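Local coordinates for putative hyaluronoglucosaminidase (Clostridium perfringens, PDB 6PWI), which is a family 84 glycoside hydrolase that probably has hexosaminidase activity, represented here by a piece that includes its catalytic barrel, at residues A304-E315 and Y347-I358. Sequence-based numbering, arbitrary orientation.
Sequences ANNQVKLMEDLE and YLKTIGTMPETI
V308 of helix 304-321 packs across T350 and M354, an example of how neighbouring helices of a barrel settle against one another, here through a short helix and the loop that follows it. V308 puts its two methyls to separate uses: CG2 lies 3.5 Å from T350 O, while CG1, anti to the backbone N (chi1 177°), reaches the turn at M354 CA. T350 O is held by the N and OG1 of T353, so this carbonyl is satisfied beside the valine. Deeper in, M311 folds back at chi2 and chi3; its CG meets M354 SD at 4.0 Å, and I358 CD1 sits 3.8 Å from M311 CB. F329 of strand 328-330 also touches M311, M354 and I358 from the barrel side.

Each end of the contact is pinned by a hydrogen bond. Y347 OH gives a 2.7 Å bond to Q307 OE1 in the carbonyl plane, with amide and ring 55° apart, and also bonds K332 N; A304 CB rests obliquely by the same ring. At the far end T357 OG1 donates to E315 OE2 (2.9 Å) from above the carboxylate plane, and the same oxygen forms a salt bridge with R318.

The solvent side is looser. N305 crosses T350 at about a right angle, its OD1 3.5 Å from T350 CG2, and E312 offers P355 little more than its CG, 4.1 Å from P355 CD. The axes of 304-315 and 347-351 run nearly parallel, 17° apart; such helices outside consecutive strands 293-296, 328-330 and 359-362 are the hallmark of the (beta/alpha)8 TIM barrel, the catalytic fold of family 84.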
ATOM      1  N   ALA A 304     -26.473  11.841  14.989  1.00 44.19           N
ATOM      2  CA  ALA A 304     -26.014  10.525  14.568  1.00 41.04           C
ATOM      3  C   ALA A 304     -27.173   9.690  14.026  1.00 41.36           C
ATOM      4  O   ALA A 304     -26.976   8.848  13.148  1.00 40.91           O
ATOM      5  CB  ALA A 304     -25.356   9.831  15.732  1.00 38.58           C
ATOM      6  N   ASN A 305     -28.373   9.924  14.571  1.00 42.06           N
ATOM      7  CA  ASN A 305     -29.577   9.205  14.190  1.00 41.72           C
ATOM      8  C   ASN A 305     -29.828   9.353  12.696  1.00 39.48           C
ATOM      9  O   ASN A 305     -30.218   8.395  12.029  1.00 40.28           O
ATOM     10  CB  ASN A 305     -30.791   9.699  14.971  1.00 48.17           C
ATOM     11  CG  ASN A 305     -30.987   8.915  16.249  1.00 55.59           C
ATOM     12  OD1 ASN A 305     -30.735   7.709  16.289  1.00 55.10           O
ATOM     13  ND2 ASN A 305     -31.430   9.593  17.297  1.00 59.64           N
ATOM     14  N   ASN A 306     -29.598  10.567  12.192  1.00 35.36           N
ATOM     15  CA  ASN A 306     -29.833  10.879  10.795  1.00 34.24           C
ATOM     16  C   ASN A 306     -28.887  10.067   9.912  1.00 32.80           C
ATOM     17  O   ASN A 306     -29.306   9.533   8.885  1.00 30.25           O
ATOM     18  CB  ASN A 306     -29.790  12.389  10.558  1.00 34.75           C
ATOM     19  CG  ASN A 306     -30.982  13.087  11.180  1.00 37.48           C
ATOM     20  OD1 ASN A 306     -32.015  12.463  11.435  1.00 36.58           O
ATOM     21  ND2 ASN A 306     -30.851  14.380  11.427  1.00 38.15           N
ATOM     22  N   GLN A 307     -27.619   9.972  10.344  1.00 30.66           N
ATOM     23  CA  GLN A 307     -26.598   9.243   9.614  1.00 28.73           C
ATOM     24  C   GLN A 307     -27.035   7.790   9.443  1.00 28.10           C
ATOM     25  O   GLN A 307     -26.882   7.223   8.366  1.00 26.91           O
ATOM     26  CB  GLN A 307     -25.240   9.409  10.295  1.00 29.27           C
ATOM     27  CG  GLN A 307     -24.669  10.815  10.148  1.00 29.70           C
ATOM     28  CD  GLN A 307     -23.579  11.134  11.142  1.00 29.30           C
ATOM     29  OE1 GLN A 307     -22.761  10.288  11.495  1.00 29.85           O
ATOM     30  NE2 GLN A 307     -23.548  12.377  11.592  1.00 29.39           N
ATOM     31  N   VAL A 308     -27.630   7.217  10.497  1.00 28.10           N
ATOM     32  CA  VAL A 308     -28.145   5.858  10.457  1.00 28.19           C
ATOM     33  C   VAL A 308     -29.312   5.773   9.469  1.00 30.05           C
ATOM     34  O   VAL A 308     -29.353   4.869   8.631  1.00 30.48           O
ATOM     35  CB  VAL A 308     -28.541   5.356  11.859  1.00 26.94           C
ATOM     36  CG1 VAL A 308     -29.153   3.961  11.811  1.00 26.50           C
ATOM     37  CG2 VAL A 308     -27.352   5.376  12.800  1.00 26.62           C
ATOM     38  N   LYS A 309     -30.258   6.719   9.576  1.00 31.09           N
ATOM     39  CA  LYS A 309     -31.412   6.786   8.690  1.00 30.55           C
ATOM     40  C   LYS A 309     -30.951   6.647   7.239  1.00 29.24           C
ATOM     41  O   LYS A 309     -31.437   5.774   6.521  1.00 29.05           O
ATOM     42  CB  LYS A 309     -32.196   8.076   8.952  1.00 32.02           C
ATOM     43  CG  LYS A 309     -33.495   8.264   8.183  1.00 35.15           C
ATOM     44  CD  LYS A 309     -34.355   9.348   8.829  1.00 40.73           C
ATOM     45  CE  LYS A 309     -35.315  10.053   7.893  1.00 41.49           C
ATOM     46  NZ  LYS A 309     -36.204   9.095   7.189  1.00 44.62           N
ATOM     47  N   LEU A 310     -29.980   7.476   6.830  1.00 27.79           N
ATOM     48  CA  LEU A 310     -29.509   7.473   5.455  1.00 28.10           C
ATOM     49  C   LEU A 310     -28.967   6.095   5.078  1.00 29.27           C
ATOM     50  O   LEU A 310     -29.314   5.561   4.021  1.00 29.27           O
ATOM     51  CB  LEU A 310     -28.458   8.567   5.250  1.00 28.11           C
ATOM     52  CG  LEU A 310     -27.782   8.554   3.876  1.00 29.58           C
ATOM     53  CD1 LEU A 310     -28.783   8.847   2.769  1.00 28.92           C
ATOM     54  CD2 LEU A 310     -26.624   9.538   3.810  1.00 30.68           C
ATOM     55  N   MET A 311     -28.129   5.521   5.953  1.00 28.56           N
ATOM     56  CA  MET A 311     -27.433   4.282   5.643  1.00 28.70           C
ATOM     57  C   MET A 311     -28.439   3.141   5.503  1.00 29.75           C
ATOM     58  O   MET A 311     -28.202   2.199   4.747  1.00 28.65           O
ATOM     59  CB  MET A 311     -26.377   3.934   6.701  1.00 28.35           C
ATOM     60  CG  MET A 311     -25.193   4.906   6.746  1.00 28.13           C
ATOM     61  SD  MET A 311     -24.412   5.306   5.144  1.00 28.81           S
ATOM     62  CE  MET A 311     -23.779   3.705   4.643  1.00 27.88           C
ATOM     63  N   GLU A 312     -29.563   3.246   6.225  1.00 31.75           N
ATOM     64  CA  GLU A 312     -30.631   2.259   6.149  1.00 33.56           C
ATOM     65  C   GLU A 312     -31.264   2.313   4.764  1.00 34.34           C
ATOM     66  O   GLU A 312     -31.565   1.270   4.183  1.00 33.95           O
ATOM     67  CB  GLU A 312     -31.675   2.487   7.245  1.00 35.29           C
ATOM     68  CG  GLU A 312     -31.462   1.627   8.477  1.00 38.78           C
ATOM     69  CD  GLU A 312     -32.085   2.121   9.777  1.00 43.38           C
ATOM     70  OE1 GLU A 312     -32.608   3.259   9.805  1.00 46.94           O
ATOM     71  OE2 GLU A 312     -32.030   1.370  10.776  1.00 45.48           O
ATOM     72  N   ASP A 313     -31.426   3.539   4.241  1.00 36.00           N
ATOM     73  CA  ASP A 313     -32.043   3.771   2.940  1.00 36.66           C
ATOM     74  C   ASP A 313     -31.084   3.395   1.809  1.00 36.44           C
ATOM     75  O   ASP A 313     -31.524   2.903   0.770  1.00 37.80           O
ATOM     76  CB  ASP A 313     -32.614   5.188   2.825  1.00 38.87           C
ATOM     77  CG  ASP A 313     -33.949   5.363   3.541  1.00 41.21           C
ATOM     78  OD1 ASP A 313     -34.688   4.364   3.659  1.00 43.45           O
ATOM     79  OD2 ASP A 313     -34.246   6.496   3.970  1.00 41.01           O
ATOM     80  N   LEU A 314     -29.777   3.609   2.020  1.00 34.29           N
ATOM     81  CA  LEU A 314     -28.782   3.279   1.012  1.00 32.16           C
ATOM     82  C   LEU A 314     -28.592   1.769   0.938  1.00 32.45           C
ATOM     83  O   LEU A 314     -28.275   1.243  -0.127  1.00 33.83           O
ATOM     84  CB  LEU A 314     -27.458   3.989   1.314  1.00 31.06           C
ATOM     85  CG  LEU A 314     -27.489   5.512   1.189  1.00 30.72           C
ATOM     86  CD1 LEU A 314     -26.116   6.105   1.458  1.00 30.67           C
ATOM     87  CD2 LEU A 314     -27.988   5.936  -0.181  1.00 29.28           C
ATOM     88  N   GLU A 315     -28.794   1.082   2.067  1.00 33.26           N
ATOM     89  CA  GLU A 315     -28.640  -0.364   2.113  1.00 35.22           C
ATOM     90  C   GLU A 315     -29.744  -1.031   1.290  1.00 37.60           C
ATOM     91  O   GLU A 315     -29.488  -2.017   0.596  1.00 36.57           O
ATOM     92  CB  GLU A 315     -28.587  -0.864   3.559  1.00 35.48           C
ATOM     93  CG  GLU A 315     -28.439  -2.372   3.694  1.00 36.03           C
ATOM     94  CD  GLU A 315     -27.100  -2.984   3.301  1.00 39.39           C
ATOM     95  OE1 GLU A 315     -26.182  -2.234   2.913  1.00 39.54           O
ATOM     96  OE2 GLU A 315     -26.975  -4.224   3.387  1.00 41.29           O
ATOM     97  N   TYR A 347     -22.501   8.593  20.408  1.00 30.15           N
ATOM     98  CA  TYR A 347     -22.362   8.617  18.964  1.00 27.71           C
ATOM     99  C   TYR A 347     -22.052   7.211  18.448  1.00 27.64           C
ATOM    100  O   TYR A 347     -22.732   6.726  17.548  1.00 27.41           O
ATOM    101  CB  TYR A 347     -21.345   9.667  18.507  1.00 26.34           C
ATOM    102  CG  TYR A 347     -21.125   9.643  17.016  1.00 26.73           C
ATOM    103  CD1 TYR A 347     -21.877  10.444  16.168  1.00 25.98           C
ATOM    104  CD2 TYR A 347     -20.213   8.766  16.444  1.00 26.91           C
ATOM    105  CE1 TYR A 347     -21.716  10.393  14.792  1.00 25.72           C
ATOM    106  CE2 TYR A 347     -20.033   8.706  15.071  1.00 26.82           C
ATOM    107  CZ  TYR A 347     -20.791   9.519  14.243  1.00 26.74           C
ATOM    108  OH  TYR A 347     -20.621   9.456  12.891  1.00 26.55           O
ATOM    109  N   LEU A 348     -21.040   6.554  19.032  1.00 26.85           N
ATOM    110  CA  LEU A 348     -20.580   5.270  18.522  1.00 27.29           C
ATOM    111  C   LEU A 348     -21.656   4.203  18.726  1.00 28.48           C
ATOM    112  O   LEU A 348     -21.846   3.348  17.868  1.00 28.75           O
ATOM    113  CB  LEU A 348     -19.244   4.879  19.168  1.00 26.11           C
ATOM    114  CG  LEU A 348     -18.037   5.746  18.791  1.00 25.14           C
ATOM    115  CD1 LEU A 348     -16.796   5.323  19.561  1.00 23.93           C
ATOM    116  CD2 LEU A 348     -17.762   5.717  17.293  1.00 23.94           C
ATOM    117  N   LYS A 349     -22.376   4.279  19.850  1.00 30.72           N
ATOM    118  CA  LYS A 349     -23.448   3.345  20.154  1.00 30.96           C
ATOM    119  C   LYS A 349     -24.532   3.450  19.082  1.00 32.01           C
ATOM    120  O   LYS A 349     -25.054   2.429  18.632  1.00 32.93           O
ATOM    121  CB  LYS A 349     -23.984   3.607  21.563  1.00 33.34           C
ATOM    122  CG  LYS A 349     -25.004   2.614  22.105  1.00 35.59           C
ATOM    123  CD  LYS A 349     -25.378   2.947  23.534  1.00 38.87           C
ATOM    124  CE  LYS A 349     -26.816   2.638  23.898  1.00 41.44           C
ATOM    125  NZ  LYS A 349     -26.967   1.246  24.379  1.00 45.35           N
ATOM    126  N   THR A 350     -24.840   4.685  18.653  1.00 29.71           N
ATOM    127  CA  THR A 350     -25.876   4.898  17.653  1.00 29.53           C
ATOM    128  C   THR A 350     -25.438   4.391  16.280  1.00 29.61           C
ATOM    129  O   THR A 350     -26.202   3.697  15.604  1.00 28.96           O
ATOM    130  CB  THR A 350     -26.281   6.369  17.566  1.00 28.88           C
ATOM    131  OG1 THR A 350     -26.763   6.695  18.865  1.00 30.73           O
ATOM    132  CG2 THR A 350     -27.381   6.603  16.558  1.00 27.60           C
ATOM    133  N   ILE A 351     -24.222   4.788  15.878  1.00 28.46           N
ATOM    134  CA  ILE A 351     -23.586   4.404  14.627  1.00 28.36           C
ATOM    135  C   ILE A 351     -23.604   2.884  14.495  1.00 27.78           C
ATOM    136  O   ILE A 351     -23.810   2.353  13.409  1.00 26.39           O
ATOM    137  CB  ILE A 351     -22.166   5.011  14.567  1.00 29.95           C
ATOM    138  CG1 ILE A 351     -22.218   6.506  14.244  1.00 33.49           C
ATOM    139  CG2 ILE A 351     -21.240   4.279  13.613  1.00 30.40           C
ATOM    140  CD1 ILE A 351     -23.245   6.893  13.196  1.00 34.65           C
ATOM    141  N   GLY A 352     -23.438   2.194  15.626  1.00 27.69           N
ATOM    142  CA  GLY A 352     -23.403   0.742  15.651  1.00 28.69           C
ATOM    143  C   GLY A 352     -24.762   0.092  15.396  1.00 27.85           C
ATOM    144  O   GLY A 352     -24.833  -1.123  15.230  1.00 27.21           O
ATOM    145  N   THR A 353     -25.834   0.894  15.368  1.00 27.78           N
ATOM    146  CA  THR A 353     -27.159   0.355  15.092  1.00 28.79           C
ATOM    147  C   THR A 353     -27.472   0.395  13.596  1.00 29.51           C
ATOM    148  O   THR A 353     -28.535  -0.064  13.192  1.00 31.53           O
ATOM    149  CB  THR A 353     -28.276   1.038  15.894  1.00 27.72           C
ATOM    150  OG1 THR A 353     -28.460   2.357  15.377  1.00 28.56           O
ATOM    151  CG2 THR A 353     -28.014   1.065  17.383  1.00 26.82           C
ATOM    152  N   MET A 354     -26.557   0.927  12.774  1.00 28.79           N
ATOM    153  CA  MET A 354     -26.761   0.887  11.335  1.00 28.35           C
ATOM    154  C   MET A 354     -26.580  -0.546  10.827  1.00 29.10           C
ATOM    155  O   MET A 354     -26.065  -1.391  11.556  1.00 28.97           O
ATOM    156  CB  MET A 354     -25.862   1.884  10.599  1.00 28.47           C
ATOM    157  CG  MET A 354     -24.393   1.511  10.543  1.00 28.91           C
ATOM    158  SD  MET A 354     -23.459   2.733   9.575  1.00 28.56           S
ATOM    159  CE  MET A 354     -23.755   4.234  10.509  1.00 26.70           C
ATOM    160  N   PRO A 355     -27.069  -0.898   9.609  1.00 29.74           N
ATOM    161  CA  PRO A 355     -27.060  -2.285   9.142  1.00 30.38           C
ATOM    162  C   PRO A 355     -25.711  -2.963   9.345  1.00 33.79           C
ATOM    163  O   PRO A 355     -24.672  -2.350   9.121  1.00 37.30           O
ATOM    164  CB  PRO A 355     -27.362  -2.143   7.649  1.00 28.24           C
ATOM    165  CG  PRO A 355     -28.253  -0.937   7.586  1.00 28.43           C
ATOM    166  CD  PRO A 355     -27.706   0.004   8.637  1.00 29.32           C
ATOM    167  N   GLU A 356     -25.770  -4.241   9.737  1.00 37.87           N
ATOM    168  CA  GLU A 356     -24.646  -5.067  10.150  1.00 39.30           C
ATOM    169  C   GLU A 356     -23.573  -5.186   9.067  1.00 36.23           C
ATOM    170  O   GLU A 356     -22.420  -5.481   9.370  1.00 36.12           O
ATOM    171  CB  GLU A 356     -25.156  -6.477  10.440  1.00 46.28           C
ATOM    172  CG  GLU A 356     -25.480  -6.747  11.897  1.00 55.43           C
ATOM    173  CD  GLU A 356     -25.568  -8.242  12.180  1.00 66.65           C
ATOM    174  OE1 GLU A 356     -26.579  -8.866  11.772  1.00 67.00           O
ATOM    175  OE2 GLU A 356     -24.608  -8.795  12.770  1.00 72.65           O
ATOM    176  N   THR A 357     -23.953  -4.981   7.802  1.00 33.32           N
ATOM    177  CA  THR A 357     -23.066  -5.252   6.680  1.00 31.11           C
ATOM    178  C   THR A 357     -22.054  -4.122   6.479  1.00 30.36           C
ATOM    179  O   THR A 357     -21.053  -4.311   5.791  1.00 31.13           O
ATOM    180  CB  THR A 357     -23.865  -5.438   5.383  1.00 30.97           C
ATOM    181  OG1 THR A 357     -24.669  -4.267   5.201  1.00 30.51           O
ATOM    182  CG2 THR A 357     -24.713  -6.693   5.376  1.00 28.88           C
ATOM    183  N   ILE A 358     -22.328  -2.946   7.059  1.00 27.84           N
ATOM    184  CA  ILE A 358     -21.526  -1.761   6.804  1.00 26.72           C
ATOM    185  C   ILE A 358     -20.220  -1.851   7.592  1.00 26.98           C
ATOM    186  O   ILE A 358     -20.227  -2.167   8.779  1.00 28.61           O
ATOM    187  CB  ILE A 358     -22.328  -0.482   7.114  1.00 25.53           C
ATOM    188  CG1 ILE A 358     -23.545  -0.363   6.190  1.00 24.97           C
ATOM    189  CG2 ILE A 358     -21.441   0.750   7.043  1.00 23.52           C
ATOM    190  CD1 ILE A 358     -24.598   0.615   6.667  1.00 24.49           C
TER